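PDB 3DPM: protein CT_858 from Chlamydia trachomatis, which probably acts as a serine-type endopeptidase, combining a PDZ-like domain with a peptidase domain of family S41. Local coordinates for residues I336-N341 / E463-C468; C458-E463 / L483-R488; C468-P473 / A490-F495; K92-R97 / D535-A540. One frame throughout, in Å; residues are numbered along the deposited sequence.

Interaction 1: residues I336-N341 / E463-C468; sequences IDQTNN and EQDFSC. With LAS (N-acetyl-S-({(2R,3S,4R)-3-hydroxy-2-[(1S)-1-hydroxy-2-methylpropyl]-4-methyl-5-oxopyrrolidin-2-yl}carbonyl)cysteine), chain C.
Asn341 and Phe466 join two loops of the S41 peptidase domain: one leaves strand 333-337, the other leads from strand 457-461 to Ser467, which is acylated by LAS. Phe466 N donates to Asn341 O at 3.1 Å. A weaker bond runs from Asn341 N to Gln464 O (3.0 Å), and Asn340 CA adds a CH···O contact to the same oxygen at 3.2 Å. Asn340 needs a left-handed backbone conformation to make this bend, one that asparagine tolerates well.

Behind this seam Gln338, Asn341 and Asp465 are all buried. With CG swung away from its backbone N (chi1 -175°), Asn341 sends its amide to Gly343 N and Ile298 O, and it packs beside Asp465. Asp465 OD2 accepts a bond from Asn462 N, so the carboxylate braces its own loop, although the placing of OD1 is doubtful. The amide of Gln338 lies near this carboxylate without a bond to it, the two planes 38° apart, and takes Tyr301 OH as the partner of OE1. Amides and a carboxylate suit this buried place, where they answer Ile298 O, Gly343 N and Asn462 N.

The looser side is that of Phe466, which is partly exposed; its ring touches the interface by its edge, with CD1 3.7 Å from Asn341 O, and makes an edge-to-face contact with Phe72.

Burial returns at the start of helix 468-478. Ser467 OG is bonded covalently to LAS C18 (1.4 Å), and Cys468 N points a weak hydrogen bond at LAS O19.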
loop_
_atom_site.group_PDB
_atom_site.type_symbol
_atom_site.label_atom_id
_atom_site.label_comp_id
_atom_site.label_asym_id
_atom_site.label_seq_id
_atom_site.Cartn_x
_atom_site.Cartn_y
_atom_site.Cartn_z
ATOM N N ILE A 336 13.700 -0.728 33.870
ATOM C CA ILE A 336 13.331 -0.973 32.476
ATOM C C ILE A 336 14.392 -0.365 31.550
ATOM O O ILE A 336 14.611 0.843 31.551
ATOM C CB ILE A 336 11.971 -0.322 32.101
ATOM C CG1 ILE A 336 10.893 -0.684 33.122
ATOM C CG2 ILE A 336 11.539 -0.795 30.721
ATOM C CD1 ILE A 336 10.593 -2.153 33.202
ATOM N N ASP A 337 15.060 -1.209 30.773
ATOM C CA ASP A 337 16.055 -0.732 29.822
ATOM C C ASP A 337 15.303 -0.466 28.518
ATOM O O ASP A 337 14.918 -1.400 27.815
ATOM C CB ASP A 337 17.135 -1.791 29.576
ATOM C CG ASP A 337 18.118 -1.387 28.473
ATOM O OD1 ASP A 337 18.877 -2.259 27.995
ATOM O OD2 ASP A 337 18.140 -0.199 28.083
ATOM N N GLN A 338 15.100 0.807 28.196
ATOM C CA GLN A 338 14.385 1.155 26.977
ATOM C C GLN A 338 15.219 1.968 25.986
ATOM O O GLN A 338 14.664 2.659 25.130
ATOM C CB GLN A 338 13.119 1.934 27.322
ATOM C CG GLN A 338 12.016 1.756 26.307
ATOM C CD GLN A 338 11.410 3.067 25.862
ATOM O OE1 GLN A 338 10.311 3.095 25.321
ATOM N NE2 GLN A 338 12.132 4.166 26.078
ATOM N N THR A 339 16.543 1.890 26.096
ATOM C CA THR A 339 17.431 2.626 25.191
ATOM C C THR A 339 17.501 1.979 23.805
ATOM O O THR A 339 17.167 0.803 23.645
ATOM C CB THR A 339 18.851 2.671 25.746
ATOM O OG1 THR A 339 19.300 1.329 25.980
ATOM C CG2 THR A 339 18.898 3.472 27.047
ATOM N N ASN A 340 17.941 2.740 22.807
ATOM C CA ASN A 340 18.059 2.211 21.445
ATOM C C ASN A 340 16.807 1.480 20.986
ATOM O O ASN A 340 16.885 0.330 20.546
ATOM C CB ASN A 340 19.250 1.254 21.357
ATOM C CG ASN A 340 20.568 1.965 21.532
ATOM O OD1 ASN A 340 20.607 3.097 22.011
ATOM N ND2 ASN A 340 21.661 1.305 21.159
ATOM N N ASN A 341 15.665 2.159 21.086
ATOM C CA ASN A 341 14.366 1.610 20.704
ATOM C C ASN A 341 13.815 2.467 19.565
ATOM O O ASN A 341 13.697 3.674 19.700
ATOM C CB ASN A 341 13.412 1.659 21.906
ATOM C CG ASN A 341 12.082 1.005 21.621
ATOM O OD1 ASN A 341 11.511 1.193 20.545
ATOM N ND2 ASN A 341 11.569 0.236 22.592
ATOM N N GLU A 463 19.291 9.111 23.566
ATOM C CA GLU A 463 19.010 9.815 22.314
ATOM C C GLU A 463 18.656 8.946 21.109
ATOM O O GLU A 463 18.474 9.465 20.014
ATOM C CB GLU A 463 20.177 10.733 21.941
ATOM C CG GLU A 463 21.318 10.045 21.220
ATOM C CD GLU A 463 22.109 9.107 22.116
ATOM O OE1 GLU A 463 23.052 8.460 21.601
ATOM O OE2 GLU A 463 21.795 9.013 23.329
ATOM N N GLN A 464 18.571 7.633 21.290
ATOM C CA GLN A 464 18.192 6.766 20.179
ATOM C C GLN A 464 16.886 6.043 20.489
ATOM O O GLN A 464 16.729 4.858 20.217
ATOM C CB GLN A 464 19.308 5.771 19.829
ATOM C CG GLN A 464 20.580 6.448 19.316
ATOM C CD GLN A 464 21.541 5.482 18.622
ATOM O OE1 GLN A 464 21.871 4.429 19.165
ATOM N NE2 GLN A 464 21.998 5.845 17.425
ATOM N N ASP A 465 15.963 6.796 21.083
ATOM C CA ASP A 465 14.608 6.345 21.415
ATOM C C ASP A 465 13.705 7.259 20.600
ATOM O O ASP A 465 13.706 8.475 20.801
ATOM C CB ASP A 465 14.305 6.553 22.897
ATOM C CG ASP A 465 14.933 5.497 23.783
ATOM O OD1 ASP A 465 14.889 4.303 23.414
ATOM O OD2 ASP A 465 15.452 5.856 24.863
ATOM N N PHE A 466 12.942 6.681 19.686
ATOM C CA PHE A 466 12.101 7.510 18.860
ATOM C C PHE A 466 10.655 7.173 18.928
ATOM O O PHE A 466 10.262 6.129 19.460
ATOM C CB PHE A 466 12.476 7.459 17.385
ATOM C CG PHE A 466 13.940 7.510 17.132
ATOM C CD1 PHE A 466 14.724 6.381 17.345
ATOM C CD2 PHE A 466 14.548 8.672 16.651
ATOM C CE1 PHE A 466 16.098 6.399 17.077
ATOM C CE2 PHE A 466 15.923 8.704 16.379
ATOM C CZ PHE A 466 16.702 7.560 16.591
ATOM N N SER A 467 9.742 8.078 18.260
ATOM C CA SER A 467 8.375 7.540 18.222
ATOM C C SER A 467 8.049 6.965 19.599
ATOM O O SER A 467 7.697 7.829 20.430
ATOM C CB SER A 467 8.221 6.398 17.214
ATOM O OG SER A 467 6.905 6.480 16.636
ATOM N N CYS A 468 7.288 5.732 19.528
ATOM C CA CYS A 468 6.815 5.243 20.802
ATOM C C CYS A 468 7.783 5.170 21.978
ATOM O O CYS A 468 7.357 5.021 23.127
ATOM C CB CYS A 468 6.202 3.872 20.573
ATOM S SG CYS A 468 4.710 3.944 19.559
HETATM C C18 LAS C . 6.538 5.314 16.028
HETATM O O19 LAS C . 6.800 4.194 16.502
HETATM C C9 LAS C . 5.613 5.408 14.812
HETATM C C10 LAS C . 4.498 6.443 15.050
HETATM C C11 LAS C . 3.430 6.168 16.107
HETATM C C16 LAS C . 3.811 4.995 17.004
HETATM C C12 LAS C . 3.310 7.452 16.929
HETATM O O17 LAS C . 3.800 6.581 13.816
HETATM N N8 LAS C . 5.167 4.036 14.394
HETATM C C6 LAS C . 5.348 3.950 13.071
HETATM O O7 LAS C . 5.026 2.987 12.381
HETATM C C5 LAS C . 5.920 5.249 12.478
HETATM C C20 LAS C . 6.980 4.902 11.426
HETATM C C3 LAS C . 6.575 5.884 13.705
HETATM O O2 LAS C . 7.815 5.182 13.860
#

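Interaction 2: residues C458-E463 / L483-R488; sequences CVLINE and LIVGTR
Ile461 and Ile484 meet over one face of two neighbouring parallel strands, 457-461 and 482-486, the pair joined by helix 468-478 in a beta-alpha-beta crossover. The short segments 458-461 and 483-486 run 31° apart. Backbone bonds tie them: Val459 N to Leu483 O and Val485 N to Val459 O are both 2.8 Å, Ile461 N follows to Val485 O, and Thr487 N ends the ladder at Ile461 O.

From CB, the side chain of Ile461 forks. CG2 comes within 4.2 Å of Ile484 CG2 and also packs on Pro473 of the helix. CG1 stands between the backbone N and the carbonyl carbon (chi1 59°), which carries it towards the partner strand, 3.7 Å from Thr487 O. The tip, CD1, then presses on Ile484 CG2 at 3.4 Å, a tight methyl contact. Val459 shares this face with Ile484, CB to CD1 4.1 Å, beneath Phe472 and Leu476.

The other face carries Cys458, Leu460, Leu483 and Val485. Cys458 SG lies 3.8 Å from Val485 CG2, and helix 549-563 packs on Leu460, Leu483 and Val485. Gly486 has backbone angles that are easy for glycine alone, letting the strand turn into the loop.

The two faces thus carry mostly branched aliphatic residues, with Cys458 among them, while every hydrogen bond across the seam is between main-chain atoms: apolar burial and a main-chain ladder join the pair, without a charged pair between them.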
loop_
_atom_site.group_PDB
_atom_site.type_symbol
_atom_site.label_atom_id
_atom_site.label_comp_id
_atom_site.label_asym_id
_atom_site.label_seq_id
_atom_site.Cartn_x
_atom_site.Cartn_y
_atom_site.Cartn_z
ATOM N N CYS A 458 12.301 2.333 37.467
ATOM C CA CYS A 458 13.378 3.166 36.958
ATOM C C CYS A 458 13.470 2.814 35.479
ATOM O O CYS A 458 13.630 1.643 35.128
ATOM C CB CYS A 458 14.706 2.835 37.647
ATOM S SG CYS A 458 16.065 3.913 37.108
ATOM N N VAL A 459 13.349 3.823 34.624
ATOM C CA VAL A 459 13.407 3.629 33.180
ATOM C C VAL A 459 14.663 4.273 32.592
ATOM O O VAL A 459 14.904 5.457 32.802
ATOM C CB VAL A 459 12.162 4.253 32.500
ATOM C CG1 VAL A 459 12.188 4.001 30.997
ATOM C CG2 VAL A 459 10.899 3.671 33.112
ATOM N N LEU A 460 15.449 3.487 31.854
ATOM C CA LEU A 460 16.681 3.969 31.216
ATOM C C LEU A 460 16.409 4.390 29.771
ATOM O O LEU A 460 15.965 3.578 28.955
ATOM C CB LEU A 460 17.745 2.869 31.228
ATOM C CG LEU A 460 17.938 2.186 32.584
ATOM C CD1 LEU A 460 19.102 1.219 32.492
ATOM C CD2 LEU A 460 18.165 3.234 33.677
ATOM N N ILE A 461 16.688 5.650 29.460
ATOM C CA ILE A 461 16.452 6.187 28.123
ATOM C C ILE A 461 17.693 6.842 27.509
ATOM O O ILE A 461 18.653 7.154 28.223
ATOM C CB ILE A 461 15.352 7.271 28.161
ATOM C CG1 ILE A 461 15.784 8.396 29.103
ATOM C CG2 ILE A 461 14.026 6.673 28.628
ATOM C CD1 ILE A 461 14.996 9.675 28.939
ATOM N N ASN A 462 17.673 7.046 26.190
ATOM C CA ASN A 462 18.780 7.725 25.509
ATOM C C ASN A 462 18.369 8.369 24.179
ATOM O O ASN A 462 17.237 8.195 23.719
ATOM C CB ASN A 462 19.972 6.781 25.302
ATOM C CG ASN A 462 19.733 5.754 24.223
ATOM O OD1 ASN A 462 20.630 4.978 23.889
ATOM N ND2 ASN A 462 18.525 5.733 23.669
ATOM N N GLU A 463 19.291 9.111 23.566
ATOM C CA GLU A 463 19.010 9.815 22.314
ATOM C C GLU A 463 18.656 8.946 21.109
ATOM O O GLU A 463 18.474 9.465 20.014
ATOM C CB GLU A 463 20.177 10.733 21.941
ATOM C CG GLU A 463 21.318 10.045 21.220
ATOM C CD GLU A 463 22.109 9.107 22.116
ATOM O OE1 GLU A 463 23.052 8.460 21.601
ATOM O OE2 GLU A 463 21.795 9.013 23.329
ATOM N N LEU A 483 10.915 6.797 37.518
ATOM C CA LEU A 483 12.130 7.601 37.597
ATOM C C LEU A 483 12.766 7.418 36.217
ATOM O O LEU A 483 13.038 6.297 35.804
ATOM C CB LEU A 483 13.067 7.024 38.664
ATOM C CG LEU A 483 14.027 7.918 39.454
ATOM C CD1 LEU A 483 15.308 7.131 39.734
ATOM C CD2 LEU A 483 14.344 9.188 38.695
ATOM N N ILE A 484 12.993 8.516 35.512
ATOM C CA ILE A 484 13.571 8.466 34.176
ATOM C C ILE A 484 15.048 8.793 34.271
ATOM O O ILE A 484 15.418 9.892 34.695
ATOM C CB ILE A 484 12.880 9.489 33.259
ATOM C CG1 ILE A 484 11.361 9.425 33.467
ATOM C CG2 ILE A 484 13.237 9.216 31.820
ATOM C CD1 ILE A 484 10.754 8.044 33.213
ATOM N N VAL A 485 15.888 7.847 33.862
ATOM C CA VAL A 485 17.335 8.021 33.938
ATOM C C VAL A 485 18.061 7.779 32.617
ATOM O O VAL A 485 17.754 6.839 31.901
ATOM C CB VAL A 485 17.916 7.077 35.023
ATOM C CG1 VAL A 485 19.446 7.149 35.045
ATOM C CG2 VAL A 485 17.335 7.461 36.384
ATOM N N GLY A 486 19.026 8.644 32.309
ATOM C CA GLY A 486 19.795 8.512 31.078
ATOM C C GLY A 486 19.997 9.845 30.383
ATOM O O GLY A 486 20.460 10.807 30.993
ATOM N N THR A 487 19.643 9.906 29.102
ATOM C CA THR A 487 19.765 11.140 28.329
ATOM C C THR A 487 18.560 11.379 27.418
ATOM O O THR A 487 17.957 10.443 26.894
ATOM C CB THR A 487 21.054 11.154 27.461
ATOM O OG1 THR A 487 21.080 10.004 26.613
ATOM C CG2 THR A 487 22.293 11.154 28.339
ATOM N N ARG A 488 18.231 12.653 27.247
ATOM C CA ARG A 488 17.125 13.126 26.424
ATOM C C ARG A 488 16.859 12.266 25.179
ATOM O O ARG A 488 17.784 11.896 24.453
ATOM C CB ARG A 488 17.420 14.580 26.023
ATOM C CG ARG A 488 16.348 15.282 25.199
ATOM C CD ARG A 488 16.839 16.665 24.764
ATOM N NE ARG A 488 17.154 17.499 25.922
ATOM C CZ ARG A 488 16.245 18.104 26.684
ATOM N NH1 ARG A 488 14.954 17.981 26.408
ATOM N NH2 ARG A 488 16.630 18.814 27.740
#

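Interaction 3: residues C468-P473 / A490-F495; sequences CADFFP and AGAGGF. With LAS (N-acetyl-S-({(2R,3S,4R)-3-hydroxy-2-[(1S)-1-hydroxy-2-methylpropyl]-4-methyl-5-oxopyrrolidin-2-yl}carbonyl)cysteine), chain C.
The pocket that holds LAS is bordered by the first turn of helix 468-478 and the glycine-rich loop 490-495, and Asp470 fastens the one to the other. Its carboxylate takes two successive backbone amides, one on each oxygen. Gly491 N gives a 3.2 Å bond to Asp470 OD1, arriving on the syn side and 22° out of the carboxylate plane; Ala492 N gives a 3.0 Å bond to Asp470 OD2 from well above that plane. Thr489 OG1 is bonded to OD1 as well, so three donors restrain the rotation of the group. A short acid fits here: it can receive two N-H groups and a hydroxyl at once, and its position in the first helical turn would probably stabilise its negative charge.

Phe471 works on the pocket side. Its ring bridges the loop and the ligand, with CE2 4.1 Å from Gly493 CA and CE1 3.6 Å from LAS C12, an apolar surface for an apolar methyl. Farther along, Phe495 CA lies 3.6 Å from LAS O17. Gly491 has a positive phi of 86°, comfortable for a residue without a side chain.

Behind the contact, Phe472 packs on Val459 of strand 457-461 and on Leu349 and Leu353 of helix 346-354, while Pro473, at the kink of the helix, rests on Ile461. The loop itself is tied by Gly493 to Ala517 of strand 507-518.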
loop_
_atom_site.group_PDB
_atom_site.type_symbol
_atom_site.label_atom_id
_atom_site.label_comp_id
_atom_site.label_asym_id
_atom_site.label_seq_id
_atom_site.Cartn_x
_atom_site.Cartn_y
_atom_site.Cartn_z
ATOM N N CYS A 468 7.288 5.732 19.528
ATOM C CA CYS A 468 6.815 5.243 20.802
ATOM C C CYS A 468 7.783 5.170 21.978
ATOM O O CYS A 468 7.357 5.021 23.127
ATOM C CB CYS A 468 6.202 3.872 20.573
ATOM S SG CYS A 468 4.710 3.944 19.559
ATOM N N ALA A 469 9.079 5.224 21.696
ATOM C CA ALA A 469 10.064 5.181 22.762
ATOM C C ALA A 469 10.214 6.592 23.349
ATOM O O ALA A 469 10.977 6.814 24.290
ATOM C CB ALA A 469 11.392 4.653 22.240
ATOM N N ASP A 470 9.479 7.543 22.775
ATOM C CA ASP A 470 9.456 8.929 23.261
ATOM C C ASP A 470 8.273 8.978 24.239
ATOM O O ASP A 470 8.358 9.545 25.327
ATOM C CB ASP A 470 9.164 9.921 22.117
ATOM C CG ASP A 470 10.414 10.402 21.391
ATOM O OD1 ASP A 470 11.330 10.931 22.054
ATOM O OD2 ASP A 470 10.472 10.274 20.146
ATOM N N PHE A 471 7.168 8.364 23.819
ATOM C CA PHE A 471 5.927 8.318 24.591
ATOM C C PHE A 471 6.020 7.509 25.868
ATOM O O PHE A 471 5.478 7.911 26.892
ATOM C CB PHE A 471 4.798 7.749 23.727
ATOM C CG PHE A 471 4.540 8.536 22.482
ATOM C CD1 PHE A 471 3.774 8.001 21.452
ATOM C CD2 PHE A 471 5.062 9.823 22.336
ATOM C CE1 PHE A 471 3.532 8.737 20.295
ATOM C CE2 PHE A 471 4.825 10.570 21.183
ATOM C CZ PHE A 471 4.064 10.033 20.162
ATOM N N PHE A 472 6.697 6.369 25.813
ATOM C CA PHE A 472 6.825 5.530 26.997
ATOM C C PHE A 472 7.331 6.342 28.203
ATOM O O PHE A 472 6.652 6.424 29.221
ATOM C CB PHE A 472 7.757 4.354 26.710
ATOM C CG PHE A 472 7.808 3.345 27.814
ATOM C CD1 PHE A 472 6.685 2.571 28.120
ATOM C CD2 PHE A 472 8.972 3.165 28.558
ATOM C CE1 PHE A 472 6.722 1.628 29.156
ATOM C CE2 PHE A 472 9.016 2.227 29.593
ATOM C CZ PHE A 472 7.888 1.458 29.890
ATOM N N PRO A 473 8.524 6.962 28.100
ATOM C CA PRO A 473 9.024 7.744 29.235
ATOM C C PRO A 473 8.201 8.997 29.504
ATOM O O PRO A 473 8.079 9.435 30.643
ATOM C CB PRO A 473 10.459 8.065 28.823
ATOM C CG PRO A 473 10.366 8.146 27.338
ATOM C CD PRO A 473 9.523 6.940 27.014
ATOM N N ALA A 490 15.221 11.296 21.358
ATOM C CA ALA A 490 15.289 11.921 20.042
ATOM C C ALA A 490 14.271 13.020 19.720
ATOM O O ALA A 490 14.614 14.014 19.070
ATOM C CB ALA A 490 15.237 10.842 18.974
ATOM N N GLY A 491 13.028 12.846 20.149
ATOM C CA GLY A 491 12.021 13.854 19.874
ATOM C C GLY A 491 11.317 13.715 18.534
ATOM O O GLY A 491 11.158 14.695 17.797
ATOM N N ALA A 492 10.896 12.496 18.211
ATOM C CA ALA A 492 10.182 12.240 16.966
ATOM C C ALA A 492 8.756 11.922 17.387
ATOM O O ALA A 492 8.375 10.759 17.441
ATOM C CB ALA A 492 10.800 11.061 16.250
ATOM N N GLY A 493 7.966 12.955 17.680
ATOM C CA GLY A 493 6.611 12.715 18.150
ATOM C C GLY A 493 5.421 13.129 17.301
ATOM O O GLY A 493 4.813 14.183 17.535
ATOM N N GLY A 494 5.078 12.283 16.335
ATOM C CA GLY A 494 3.952 12.538 15.452
ATOM C C GLY A 494 3.769 11.311 14.583
ATOM O O GLY A 494 4.738 10.590 14.341
ATOM N N PHE A 495 2.555 11.039 14.115
ATOM C CA PHE A 495 2.385 9.860 13.280
ATOM C C PHE A 495 2.834 10.156 11.855
ATOM O O PHE A 495 2.882 11.310 11.438
ATOM C CB PHE A 495 0.941 9.322 13.344
ATOM C CG PHE A 495 -0.093 10.194 12.686
ATOM C CD1 PHE A 495 -0.149 10.317 11.302
ATOM C CD2 PHE A 495 -1.066 10.835 13.457
ATOM C CE1 PHE A 495 -1.163 11.060 10.689
ATOM C CE2 PHE A 495 -2.083 11.580 12.857
ATOM C CZ PHE A 495 -2.133 11.691 11.470
HETATM C C18 LAS C . 6.538 5.314 16.028
HETATM O O19 LAS C . 6.800 4.194 16.502
HETATM C C9 LAS C . 5.613 5.408 14.812
HETATM C C10 LAS C . 4.498 6.443 15.050
HETATM C C11 LAS C . 3.430 6.168 16.107
HETATM C C16 LAS C . 3.811 4.995 17.004
HETATM C C12 LAS C . 3.310 7.452 16.929
HETATM O O17 LAS C . 3.800 6.581 13.816
HETATM N N8 LAS C . 5.167 4.036 14.394
HETATM C C6 LAS C . 5.348 3.950 13.071
HETATM O O7 LAS C . 5.026 2.987 12.381
HETATM C C5 LAS C . 5.920 5.249 12.478
HETATM C C20 LAS C . 6.980 4.902 11.426
HETATM C C3 LAS C . 6.575 5.884 13.705
HETATM O O2 LAS C . 7.815 5.182 13.860
#

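Interaction 4: residues K92-R97 / D535-A540; sequences KSSDGR and DLPFTA
Ser94 and Phe538 make the hydrogen bond that docks a hairpin of the PDZ-like domain on the segment running from strand 534-535 into helix 540-544. Ser94 N reaches Phe538 O at 3.0 Å, and Ser93 CA adds a CH···O contact to the same oxygen at 3.4 Å. One water extends the link: it lies 3.0 Å from Ser94 OG and accepts a bond from Ala540 N.

Polar bonds also set the shape of each partner. In the hairpin, Ser93 to Gly96 is a type I turn closed by Gly96 N to Ser93 O, and Gly96, with its positive phi, supplies the G1 bulge that brings Ser93 N to Arg97 O. The guanidinium of Arg97 grips Asp95 side-on, NE (2.9 Å) and NH2 (2.6 Å) both meeting Asp95 OD1, which lies near the guanidinium plane. The bend of the arginine at chi3 (-75°) folds its head back to the aspartate. In the other segment Thr539 is the N-cap of helix 540-544: its side chain caps a backbone N just past the segment, and its own N bonds Asp542 OD2.

Van der Waals contacts complete the junction. The Ala540 methyl lies beside the salt bridge, 3.6 Å from Asp95 OD1. Ser93 CB lies against Ala540 N, and Ser94 CB packs on Pro537 CB at 4.0 Å.

With one direct hydrogen bond, a water bridge and a salt bridge confined to one partner, this junction depends on shape and main-chain polarity more than on charge pairing across it.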
loop_
_atom_site.group_PDB
_atom_site.type_symbol
_atom_site.label_atom_id
_atom_site.label_comp_id
_atom_site.label_asym_id
_atom_site.label_seq_id
_atom_site.Cartn_x
_atom_site.Cartn_y
_atom_site.Cartn_z
ATOM N N LYS A 92 30.042 7.055 21.269
ATOM C CA LYS A 92 30.619 8.301 21.739
ATOM C C LYS A 92 30.371 8.509 23.224
ATOM O O LYS A 92 29.246 8.365 23.697
ATOM C CB LYS A 92 30.026 9.491 20.977
ATOM C CG LYS A 92 30.811 10.787 21.194
ATOM C CD LYS A 92 30.007 12.050 20.889
ATOM C CE LYS A 92 30.831 13.286 21.265
ATOM N NZ LYS A 92 30.037 14.536 21.524
ATOM N N SER A 93 31.427 8.859 23.953
ATOM C CA SER A 93 31.330 9.119 25.385
ATOM C C SER A 93 30.912 10.587 25.582
ATOM O O SER A 93 30.870 11.358 24.622
ATOM C CB SER A 93 32.681 8.867 26.046
ATOM O OG SER A 93 33.649 9.737 25.494
ATOM N N SER A 94 30.620 10.992 26.811
ATOM C CA SER A 94 30.193 12.373 27.027
ATOM C C SER A 94 31.281 13.422 26.781
ATOM O O SER A 94 30.974 14.552 26.402
ATOM C CB SER A 94 29.612 12.546 28.438
ATOM O OG SER A 94 30.544 12.164 29.432
ATOM N N ASP A 95 32.543 13.051 26.978
ATOM C CA ASP A 95 33.645 13.990 26.782
ATOM C C ASP A 95 34.016 14.171 25.310
ATOM O O ASP A 95 34.944 14.918 24.975
ATOM C CB ASP A 95 34.872 13.545 27.584
ATOM C CG ASP A 95 35.393 12.194 27.154
ATOM O OD1 ASP A 95 36.307 11.680 27.828
ATOM O OD2 ASP A 95 34.899 11.644 26.148
ATOM N N GLY A 96 33.298 13.473 24.436
ATOM C CA GLY A 96 33.541 13.596 23.010
ATOM C C GLY A 96 34.536 12.657 22.347
ATOM O O GLY A 96 35.162 13.028 21.352
ATOM N N ARG A 97 34.687 11.446 22.872
ATOM C CA ARG A 97 35.613 10.490 22.280
ATOM C C ARG A 97 34.881 9.263 21.735
ATOM O O ARG A 97 33.884 8.814 22.305
ATOM C CB ARG A 97 36.662 10.078 23.312
ATOM C CG ARG A 97 37.685 11.169 23.597
ATOM C CD ARG A 97 38.742 10.698 24.575
ATOM N NE ARG A 97 38.236 10.650 25.943
ATOM C CZ ARG A 97 38.942 10.223 26.988
ATOM N NH1 ARG A 97 40.191 9.796 26.823
ATOM N NH2 ARG A 97 38.410 10.255 28.207
ATOM N N ASP A 535 20.327 13.153 34.769
ATOM C CA ASP A 535 21.144 13.105 33.566
ATOM C C ASP A 535 22.318 12.171 33.847
ATOM O O ASP A 535 23.169 12.477 34.683
ATOM C CB ASP A 535 21.665 14.497 33.215
ATOM C CG ASP A 535 22.289 14.555 31.828
ATOM O OD1 ASP A 535 23.186 15.404 31.613
ATOM O OD2 ASP A 535 21.876 13.759 30.951
ATOM N N LEU A 536 22.355 11.031 33.157
ATOM C CA LEU A 536 23.428 10.054 33.342
ATOM C C LEU A 536 24.020 9.577 32.011
ATOM O O LEU A 536 23.703 8.483 31.540
ATOM C CB LEU A 536 22.907 8.836 34.108
ATOM C CG LEU A 536 23.750 8.235 35.232
ATOM C CD1 LEU A 536 23.310 6.792 35.428
ATOM C CD2 LEU A 536 25.229 8.296 34.911
ATOM N N PRO A 537 24.885 10.389 31.389
ATOM C CA PRO A 537 25.480 9.972 30.114
ATOM C C PRO A 537 26.604 8.951 30.311
ATOM O O PRO A 537 27.179 8.854 31.400
ATOM C CB PRO A 537 25.974 11.290 29.521
ATOM C CG PRO A 537 26.359 12.076 30.751
ATOM C CD PRO A 537 25.215 11.794 31.696
ATOM N N PHE A 538 26.901 8.184 29.264
ATOM C CA PHE A 538 27.962 7.178 29.318
ATOM C C PHE A 538 29.336 7.819 29.214
ATOM O O PHE A 538 29.657 8.464 28.216
ATOM C CB PHE A 538 27.795 6.171 28.191
ATOM C CG PHE A 538 26.564 5.336 28.309
ATOM C CD1 PHE A 538 25.709 5.187 27.226
ATOM C CD2 PHE A 538 26.261 4.682 29.498
ATOM C CE1 PHE A 538 24.565 4.397 27.324
ATOM C CE2 PHE A 538 25.119 3.889 29.603
ATOM C CZ PHE A 538 24.269 3.746 28.514
ATOM N N THR A 539 30.145 7.619 30.246
ATOM C CA THR A 539 31.491 8.181 30.324
ATOM C C THR A 539 32.524 7.371 29.540
ATOM O O THR A 539 32.287 6.211 29.199
ATOM C CB THR A 539 31.957 8.227 31.775
ATOM O OG1 THR A 539 32.082 6.885 32.266
ATOM C CG2 THR A 539 30.954 8.976 32.632
ATOM N N ALA A 540 33.679 7.976 29.274
ATOM C CA ALA A 540 34.738 7.282 28.544
ATOM C C ALA A 540 35.021 5.955 29.232
ATOM O O ALA A 540 35.111 4.921 28.572
ATOM C CB ALA A 540 36.020 8.143 28.484
HETATM O O HOH W 1 33.364 11.120 29.441
#

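Interactions 1, 2 and 3 are buried and surround the strand 457-461 and helix 468-478 unit of the peptidase domain; interaction 4 is a partly exposed junction with the PDZ-like domain. Interactions 1 and 2 share Glu463 and are stitched by backbone bonds between Ile336 and its neighbours Cys458 and Leu460. Interactions 1 and 3 share Cys468 and both touch LAS, and there buried amides and carboxylates order loops. Interaction 2, within the sheet, relies on aliphatic packing and a regular ladder. It meets interaction 4 through Gly486 O and Leu536 N, whereas interactions 3 and 4 have centres about 23 Å apart. Water enters the chemistry of interaction 4.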